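Side-chain contact in acetoin utilization protein (Exiguobacterium sibiricum, PDB 2Q04), which is probably an acetyltransferase of the GNAT family, with a presumed part in acetoin utilization: residues K154-E157 with K158-H162. Sequence-based numbering, arbitrary orientation. Where two conformers were deposited one is given.
Sequences KIME and KMMNH
Glu157 and Asn161, one turn apart on helix 149-162, meet chiefly through the backbone: Asn161 N donates to Glu157 O at 2.8 Å. Asparagine folds back beside this bond, its chi1 of -70° setting CG near its own backbone N and only 3.1 Å from Glu157 O. The amide nitrogen ND2 is turned to another acceptor, Leu165 O, in the chain just beyond the helix. Were an alanine to stand here, the helical bond would probably persist, but the tie to Leu165 O would be lost and that carbonyl left without this partner. Glutamate suits its partly exposed place because its extended chain carries the carboxylate off the turn, where OE1 forms a salt bridge with Arg153.

Met156 and Met160, both present as selenomethionine, fill the buried side. Met156 bends at chi2 (-84°) and chi3, and its SE comes to 3.8 Å from Met160 CG, the two chains crossing at a slant. Long, flexible thioether chains suit this place, because Met156 reaches Cys182 and Glu135 while Met160 reaches Leu98, Ile101 and Met184 on the central sheet. On the outer side Lys158 lays CG 3.3 Å from Lys154 O, the carbonyl that accepts its own backbone N at 3.2 Å; lysine fits because its flexible aliphatic chain can lie against the turn while the ammonium end stays at the exposed surface.

The contact is thus a stretch of amphipathic helix somewhat over two turns long: i to i+4 bonds satisfy its backbone, apolar chains seat it on the strands, and charged ends remain at the surface, with one amide fastening the last turn to the chain that follows.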
ATOM      1  N   LYS A 154     -11.644 -10.121   5.044  1.00 57.22           N
ATOM      2  CA  LYS A 154     -11.152 -10.509   6.362  1.00 57.46           C
ATOM      3  C   LYS A 154      -9.654 -10.824   6.332  1.00 57.29           C
ATOM      4  O   LYS A 154      -8.902 -10.370   7.196  1.00 57.17           O
ATOM      5  CB  LYS A 154     -11.958 -11.699   6.883  1.00 57.60           C
ATOM      6  CG  LYS A 154     -13.442 -11.341   7.208  1.00 57.89           C
ATOM      7  CD  LYS A 154     -14.362 -12.578   7.186  1.00 57.03           C
ATOM      8  CE  LYS A 154     -15.833 -12.172   7.215  1.00 57.38           C
ATOM      9  NZ  LYS A 154     -16.755 -13.328   7.012  1.00 60.07           N
ATOM     10  N   ILE A 155      -9.222 -11.532   5.291  1.00 57.34           N
ATOM     11  CA  ILE A 155      -7.808 -11.891   5.118  1.00 57.26           C
ATOM     12  C   ILE A 155      -6.964 -10.665   4.799  1.00 57.07           C
ATOM     13  O   ILE A 155      -5.908 -10.474   5.367  1.00 57.54           O
ATOM     14  CB  ILE A 155      -7.647 -12.950   3.994  1.00 56.70           C
ATOM     15  CG1 ILE A 155      -8.305 -14.268   4.427  1.00 57.87           C
ATOM     16  CG2 ILE A 155      -6.184 -13.175   3.684  1.00 57.63           C
ATOM     17  CD1 ILE A 155      -8.625 -15.204   3.285  1.00 59.80           C
HETATM   18  N   MSE A 156      -7.442  -9.843   3.886  1.00 57.13           N
HETATM   19  CA  MSE A 156      -6.721  -8.659   3.488  1.00 56.79           C
HETATM   20  C   MSE A 156      -6.581  -7.683   4.653  1.00 56.91           C
HETATM   21  O   MSE A 156      -5.569  -6.991   4.773  1.00 56.67           O
HETATM   22  CB  MSE A 156      -7.427  -7.988   2.313  1.00 56.92           C
HETATM   23  CG  MSE A 156      -6.780  -6.697   1.855  1.00 57.22           C
HETATM   24 SE   MSE A 156      -7.344  -5.155   2.909  0.75 55.13          SE
HETATM   25  CE  MSE A 156      -9.310  -5.207   2.532  1.00 57.93           C
ATOM     26  N   GLU A 157      -7.595  -7.621   5.513  1.00 57.18           N
ATOM     27  CA  GLU A 157      -7.564  -6.669   6.634  1.00 57.76           C
ATOM     28  C   GLU A 157      -6.559  -7.099   7.680  1.00 57.64           C
ATOM     29  O   GLU A 157      -5.798  -6.282   8.176  1.00 57.25           O
ATOM     30  CB  GLU A 157      -8.957  -6.484   7.261  1.00 58.61           C
ATOM     31  CG  GLU A 157      -9.065  -5.235   8.174  1.00 58.21           C
ATOM     32  CD  GLU A 157     -10.429  -5.129   8.901  1.00 58.74           C
ATOM     33  OE1 GLU A 157     -11.428  -5.673   8.388  1.00 59.25           O
ATOM     34  OE2 GLU A 157     -10.486  -4.492   9.982  1.00 56.70           O
ATOM     35  N   LYS A 158      -6.516  -8.397   7.968  1.00 57.60           N
ATOM     36  CA  LYS A 158      -5.562  -8.933   8.920  1.00 57.87           C
ATOM     37  C   LYS A 158      -4.113  -8.808   8.397  1.00 57.61           C
ATOM     38  O   LYS A 158      -3.183  -8.606   9.184  1.00 57.78           O
ATOM     39  CB  LYS A 158      -5.940 -10.373   9.275  1.00 58.73           C
ATOM     40  CG  LYS A 158      -7.283 -10.446  10.073  1.00 58.89           C
ATOM     41  CD  LYS A 158      -7.825 -11.875  10.227  1.00 58.57           C
ATOM     42  CE  LYS A 158      -7.255 -12.582  11.457  1.00 60.55           C
ATOM     43  NZ  LYS A 158      -8.085 -13.776  11.844  1.00 56.69           N
HETATM   44  N   MSE A 159      -3.947  -8.846   7.071  1.00 56.82           N
HETATM   45  CA  MSE A 159      -2.656  -8.597   6.469  1.00 55.80           C
HETATM   46  C   MSE A 159      -2.233  -7.190   6.752  1.00 56.45           C
HETATM   47  O   MSE A 159      -1.115  -6.947   7.186  1.00 56.20           O
HETATM   48  CB  MSE A 159      -2.711  -8.808   4.972  1.00 56.11           C
HETATM   49  CG  MSE A 159      -1.387  -8.569   4.306  1.00 56.77           C
HETATM   50 SE   MSE A 159      -1.474  -8.580   2.435  0.75 53.43          SE
HETATM   51  CE  MSE A 159      -2.395  -6.982   2.174  1.00 57.37           C
HETATM   52  N   MSE A 160      -3.133  -6.243   6.463  1.00 57.31           N
HETATM   53  CA  MSE A 160      -2.870  -4.813   6.682  1.00 56.89           C
HETATM   54  C   MSE A 160      -2.606  -4.521   8.177  1.00 56.98           C
HETATM   55  O   MSE A 160      -1.775  -3.689   8.514  1.00 57.15           O
HETATM   56  CB  MSE A 160      -4.047  -3.985   6.190  1.00 56.07           C
HETATM   57  CG  MSE A 160      -4.207  -3.962   4.660  1.00 58.31           C
HETATM   58 SE   MSE A 160      -2.674  -3.099   3.751  0.75 50.34          SE
HETATM   59  CE  MSE A 160      -3.440  -2.987   1.855  1.00 54.73           C
ATOM     60  N   ASN A 161      -3.309  -5.228   9.051  1.00 56.66           N
ATOM     61  CA  ASN A 161      -3.112  -5.081  10.491  1.00 56.47           C
ATOM     62  C   ASN A 161      -1.680  -5.386  10.890  1.00 57.01           C
ATOM     63  O   ASN A 161      -1.121  -4.715  11.728  1.00 57.86           O
ATOM     64  CB  ASN A 161      -4.082  -5.980  11.270  1.00 56.00           C
ATOM     65  CG  ASN A 161      -5.562  -5.503  11.170  1.00 55.33           C
ATOM     66  OD1 ASN A 161      -6.484  -6.259  11.447  1.00 56.85           O
ATOM     67  ND2 ASN A 161      -5.760  -4.246  10.804  1.00 52.65           N
ATOM     68  N   HIS A 162      -1.075  -6.382  10.238  1.00 57.31           N
ATOM     69  CA  HIS A 162       0.318  -6.744  10.516  0.50 56.69           C
ATOM     70  C   HIS A 162       1.267  -5.582  10.184  1.00 57.18           C
ATOM     71  O   HIS A 162       2.308  -5.444  10.795  1.00 57.50           O
ATOM     72  CB  HIS A 162       0.732  -8.009   9.732  0.50 56.50           C
ATOM     73  CG  HIS A 162       0.271  -9.293  10.362  0.50 54.66           C
ATOM     74  ND1 HIS A 162      -0.672 -10.113   9.778  0.50 54.67           N
ATOM     75  CD2 HIS A 162       0.636  -9.902  11.516  0.50 53.98           C
ATOM     76  CE1 HIS A 162      -0.873 -11.168  10.548  0.50 55.55           C
ATOM     77  NE2 HIS A 162      -0.095 -11.063  11.612  0.50 53.29           N
TER